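Local atomic coordinates of double stranded RNA binding protein A (Xenopus laevis, PDB entry 1DI2), a protein that binds double-stranded RNA through a domain of the double-stranded RNA binding motif family, here the second such domain of the protein. Residues E[4-9]-E[58-63]; E[8-11]-E[17-20]. The protein carries 1 engineered substitution. All coordinates share one frame; numbering follows the deposited sequence.

Contact 1: residues E[4-9]-E[58-63]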
loop_
_atom_site.group_PDB
_atom_site.type_symbol
_atom_site.label_atom_id
_atom_site.label_comp_id
_atom_site.label_asym_id
_atom_site.label_seq_id
_atom_site.Cartn_x
_atom_site.Cartn_y
_atom_site.Cartn_z
ATOM N N GLY E 4 9.331 -12.073 5.268
ATOM C CA GLY E 4 10.697 -12.561 5.310
ATOM C C GLY E 4 11.211 -12.796 6.719
ATOM O O GLY E 4 11.886 -13.795 6.995
ATOM N N SER E 5 10.903 -11.869 7.620
ATOM C CA SER E 5 11.349 -12.005 8.998
ATOM C C SER E 5 10.718 -13.221 9.664
ATOM O O SER E 5 11.372 -13.911 10.446
ATOM C CB SER E 5 11.027 -10.736 9.786
ATOM O OG SER E 5 11.822 -9.655 9.331
ATOM N N LEU E 6 9.460 -13.491 9.342
ATOM C CA LEU E 6 8.776 -14.639 9.918
ATOM C C LEU E 6 9.396 -15.944 9.393
ATOM O O LEU E 6 9.605 -16.895 10.151
ATOM C CB LEU E 6 7.283 -14.596 9.583
ATOM C CG LEU E 6 6.511 -15.826 10.079
ATOM C CD1 LEU E 6 6.642 -15.926 11.594
ATOM C CD2 LEU E 6 5.048 -15.714 9.701
ATOM N N GLN E 7 9.705 -15.985 8.097
ATOM C CA GLN E 7 10.306 -17.187 7.517
ATOM C C GLN E 7 11.640 -17.495 8.186
ATOM O O GLN E 7 11.921 -18.654 8.522
ATOM C CB GLN E 7 10.525 -17.028 6.005
ATOM C CG GLN E 7 11.227 -18.218 5.368
ATOM C CD GLN E 7 11.297 -18.131 3.849
ATOM O OE1 GLN E 7 10.269 -18.068 3.172
ATOM N NE2 GLN E 7 12.512 -18.135 3.309
ATOM N N GLU E 8 12.459 -16.458 8.376
ATOM C CA GLU E 8 13.772 -16.620 8.999
ATOM C C GLU E 8 13.660 -17.123 10.426
ATOM O O GLU E 8 14.467 -17.953 10.866
ATOM C CB GLU E 8 14.538 -15.298 8.944
ATOM C CG GLU E 8 15.132 -15.011 7.565
ATOM C CD GLU E 8 15.716 -13.622 7.465
ATOM O OE1 GLU E 8 16.464 -13.218 8.379
ATOM O OE2 GLU E 8 15.433 -12.939 6.463
ATOM N N LEU E 9 12.670 -16.601 11.146
ATOM C CA LEU E 9 12.412 -17.025 12.518
ATOM C C LEU E 9 12.174 -18.533 12.514
ATOM O O LEU E 9 12.850 -19.283 13.229
ATOM C CB LEU E 9 11.165 -16.318 13.061
ATOM C CG LEU E 9 10.679 -16.722 14.458
ATOM C CD1 LEU E 9 11.764 -16.405 15.469
ATOM C CD2 LEU E 9 9.384 -15.975 14.813
ATOM N N VAL E 58 0.145 -8.252 6.456
ATOM C CA VAL E 58 -0.522 -7.961 7.720
ATOM C C VAL E 58 -0.611 -9.206 8.606
ATOM O O VAL E 58 -0.360 -9.138 9.816
ATOM C CB VAL E 58 -1.926 -7.371 7.464
ATOM C CG1 VAL E 58 -2.694 -7.221 8.783
ATOM C CG2 VAL E 58 -1.777 -5.999 6.774
ATOM N N ALA E 59 -0.956 -10.340 8.000
ATOM C CA ALA E 59 -1.046 -11.594 8.732
ATOM C C ALA E 59 0.332 -11.948 9.317
ATOM O O ALA E 59 0.430 -12.362 10.467
ATOM C CB ALA E 59 -1.534 -12.708 7.796
ATOM N N ALA E 60 1.394 -11.761 8.535
ATOM C CA ALA E 60 2.743 -12.071 9.021
ATOM C C ALA E 60 3.168 -11.138 10.154
ATOM O O ALA E 60 3.746 -11.583 11.136
ATOM C CB ALA E 60 3.765 -12.007 7.872
ATOM N N GLU E 61 2.883 -9.847 10.017
ATOM C CA GLU E 61 3.231 -8.883 11.058
ATOM C C GLU E 61 2.497 -9.193 12.363
ATOM O O GLU E 61 3.076 -9.099 13.453
ATOM C CB GLU E 61 2.901 -7.451 10.613
ATOM C CG GLU E 61 3.678 -7.019 9.381
ATOM C CD GLU E 61 3.388 -5.593 8.917
ATOM O OE1 GLU E 61 2.580 -4.890 9.563
ATOM O OE2 GLU E 61 3.978 -5.174 7.897
ATOM N N LYS E 62 1.221 -9.549 12.262
ATOM C CA LYS E 62 0.453 -9.866 13.463
ATOM C C LYS E 62 1.014 -11.092 14.164
ATOM O O LYS E 62 1.080 -11.144 15.395
ATOM C CB LYS E 62 -1.013 -10.134 13.134
ATOM C CG LYS E 62 -1.823 -8.912 12.763
ATOM C CD LYS E 62 -3.284 -9.298 12.666
ATOM C CE LYS E 62 -4.161 -8.097 12.415
ATOM N NZ LYS E 62 -5.585 -8.507 12.333
ATOM N N LEU E 63 1.424 -12.082 13.380
ATOM C CA LEU E 63 1.954 -13.303 13.966
ATOM C C LEU E 63 3.264 -13.032 14.711
ATOM O O LEU E 63 3.492 -13.583 15.783
ATOM C CB LEU E 63 2.116 -14.365 12.874
ATOM C CG LEU E 63 2.260 -15.784 13.419
ATOM C CD1 LEU E 63 1.520 -16.753 12.536
ATOM C CD2 LEU E 63 3.721 -16.140 13.560
#

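Contact 2: residues E[8-11]-E[17-20]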
loop_
_atom_site.group_PDB
_atom_site.type_symbol
_atom_site.label_atom_id
_atom_site.label_comp_id
_atom_site.label_asym_id
_atom_site.label_seq_id
_atom_site.Cartn_x
_atom_site.Cartn_y
_atom_site.Cartn_z
ATOM N N GLU E 8 12.459 -16.458 8.376
ATOM C CA GLU E 8 13.772 -16.620 8.999
ATOM C C GLU E 8 13.660 -17.123 10.426
ATOM O O GLU E 8 14.467 -17.953 10.866
ATOM C CB GLU E 8 14.538 -15.298 8.944
ATOM C CG GLU E 8 15.132 -15.011 7.565
ATOM C CD GLU E 8 15.716 -13.622 7.465
ATOM O OE1 GLU E 8 16.464 -13.218 8.379
ATOM O OE2 GLU E 8 15.433 -12.939 6.463
ATOM N N LEU E 9 12.670 -16.601 11.146
ATOM C CA LEU E 9 12.412 -17.025 12.518
ATOM C C LEU E 9 12.174 -18.533 12.514
ATOM O O LEU E 9 12.850 -19.283 13.229
ATOM C CB LEU E 9 11.165 -16.318 13.061
ATOM C CG LEU E 9 10.679 -16.722 14.458
ATOM C CD1 LEU E 9 11.764 -16.405 15.469
ATOM C CD2 LEU E 9 9.384 -15.975 14.813
ATOM N N ALA E 10 11.219 -18.966 11.692
ATOM C CA ALA E 10 10.855 -20.384 11.582
ATOM C C ALA E 10 12.068 -21.259 11.266
ATOM O O ALA E 10 12.318 -22.268 11.940
ATOM C CB ALA E 10 9.766 -20.579 10.494
ATOM N N VAL E 11 12.823 -20.874 10.242
ATOM C CA VAL E 11 14.000 -21.632 9.844
ATOM C C VAL E 11 15.020 -21.689 10.976
ATOM O O VAL E 11 15.648 -22.720 11.211
ATOM C CB VAL E 11 14.660 -21.021 8.575
ATOM C CG1 VAL E 11 16.001 -21.703 8.288
ATOM C CG2 VAL E 11 13.732 -21.209 7.374
ATOM N N LEU E 17 8.018 -24.308 7.722
ATOM C CA LEU E 17 7.770 -22.964 7.206
ATOM C C LEU E 17 6.315 -22.518 7.330
ATOM O O LEU E 17 5.401 -23.337 7.331
ATOM C CB LEU E 17 8.206 -22.880 5.733
ATOM C CG LEU E 17 9.692 -23.106 5.424
ATOM C CD1 LEU E 17 9.904 -23.257 3.924
ATOM C CD2 LEU E 17 10.514 -21.954 5.973
ATOM N N PRO E 18 6.090 -21.198 7.432
ATOM C CA PRO E 18 4.745 -20.639 7.551
ATOM C C PRO E 18 3.830 -21.016 6.383
ATOM O O PRO E 18 4.270 -21.122 5.237
ATOM C CB PRO E 18 5.010 -19.133 7.590
ATOM C CG PRO E 18 6.354 -19.064 8.274
ATOM C CD PRO E 18 7.087 -20.115 7.472
ATOM N N GLU E 19 2.555 -21.220 6.688
ATOM C CA GLU E 19 1.581 -21.538 5.655
ATOM C C GLU E 19 0.561 -20.410 5.564
ATOM O O GLU E 19 -0.013 -20.001 6.575
ATOM C CB GLU E 19 0.849 -22.840 5.965
ATOM C CG GLU E 19 1.750 -24.044 6.135
ATOM C CD GLU E 19 0.959 -25.316 6.364
ATOM O OE1 GLU E 19 -0.162 -25.221 6.911
ATOM O OE2 GLU E 19 1.463 -26.408 6.028
ATOM N N TYR E 20 0.343 -19.907 4.351
ATOM C CA TYR E 20 -0.624 -18.835 4.142
ATOM C C TYR E 20 -1.800 -19.331 3.301
ATOM O O TYR E 20 -1.613 -19.981 2.273
ATOM C CB TYR E 20 0.024 -17.626 3.452
ATOM C CG TYR E 20 1.164 -16.996 4.226
ATOM C CD1 TYR E 20 2.471 -17.499 4.130
ATOM C CD2 TYR E 20 0.945 -15.890 5.040
ATOM C CE1 TYR E 20 3.532 -16.892 4.825
ATOM C CE2 TYR E 20 1.986 -15.283 5.732
ATOM C CZ TYR E 20 3.275 -15.780 5.626
ATOM O OH TYR E 20 4.287 -15.151 6.310
#

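Contact 1: residues E[4-9]-E[58-63]
Leu6 and Ala60 mark the closest backbone approach of two helical segments, 4-9 and 58-63, with their CA atoms 6.6 Å apart. No hydrogen bond crosses between the segments. Each keeps its own helical bonding, such as Glu8 N to Gly4 O and Leu63 N to Ala59 O, so the contact rests on apolar packing alone. Leu6 carries one side of it. With CG anti to the backbone N (chi1 176°), its side chain extends toward helix 52-68. There Leu6 CD1 meets Leu63 CD2 at 3.5 Å, methyl to methyl, and the two leucine side chains cross at about a right angle. Leu6 CD2 lies 4.1 Å from the same Leu63 CD2, and it also nears Ala60 CB at 4.3 Å. One methyl of Leu63 therefore faces both methyls of Leu6. Ala60, about one turn before Leu63, contributes its CB methyl. All three side chains are buried. The contact joins helices 2-13 and 52-68 of the alpha-beta-beta-beta-alpha fold of double-stranded RNA binding domains. Leu64 of helix 52-68 also touches Leu6. Cys38 on strand 33-40 meets both Leu6 and Leu63, and Val40 touches Leu63, so the helix pair packs directly onto the middle strand of the sheet.

Contact 2: residues E[8-11]-E[17-20]
Helical segment 8-11 and segment 17-20, a loop that runs into a strand, come within 5.9 Å at the CA atoms of Ala10 and Leu17. Two apolar pairs make the contact. In the first, Val11 CG2 meets Leu17 CD2 at 3.6 Å. The two side chains lie side by side and point the same way, touching through one methyl each. On Val11, chi1 of 172° puts the touching branch, CG2, anti to the carbonyl carbon. Leu17 CG is likewise anti to its own carbonyl carbon (chi1 -63°), and the side chain extends until CD2 meets the valine. This pair sits at the surface, and both residues are exposed. Segment 17-20 leads into the first strand of the alpha-beta-beta-beta-alpha fold shared by double-stranded RNA binding domains. The contact thus closes the turn from helix 2-13 to strand 19-26, just where the chain reverses toward the sheet. The second pair lies deeper. The Ala10 methyl, CB, approaches the Pro18 ring at its CD atom, 4.1 Å away. No hydrogen bond links the two segments. Ala10 is buried, and Trp15 of the connecting loop also touches it. Pro18 further packs on Val40 of strand 33-40. Beyond the proline the strand begins: Glu19 shares backbone hydrogen bonds with Arg39, and the Tyr20 ring has a cation-pi contact with Lys56 of helix 52-68.

Both contacts use helix 2-13 and both are apolar, but they differ in depth and reach. Contact 1 is core and joins the first helix to the last, far along the chain. Contact 2 is only partly buried. It is local, tying the helix to the loop and strand that follow, and it runs from a buried alanine out to the surface. Their centres are 8 Å apart, and they merge through residues of both. Leu6 CG of contact 1 packs against Pro18 CG of contact 2 at 3.7 Å. The Tyr20 OH lies 3.5 Å from both Leu6 CD2 and Ala60 CB, so the tyrosine end rests where the two helices meet.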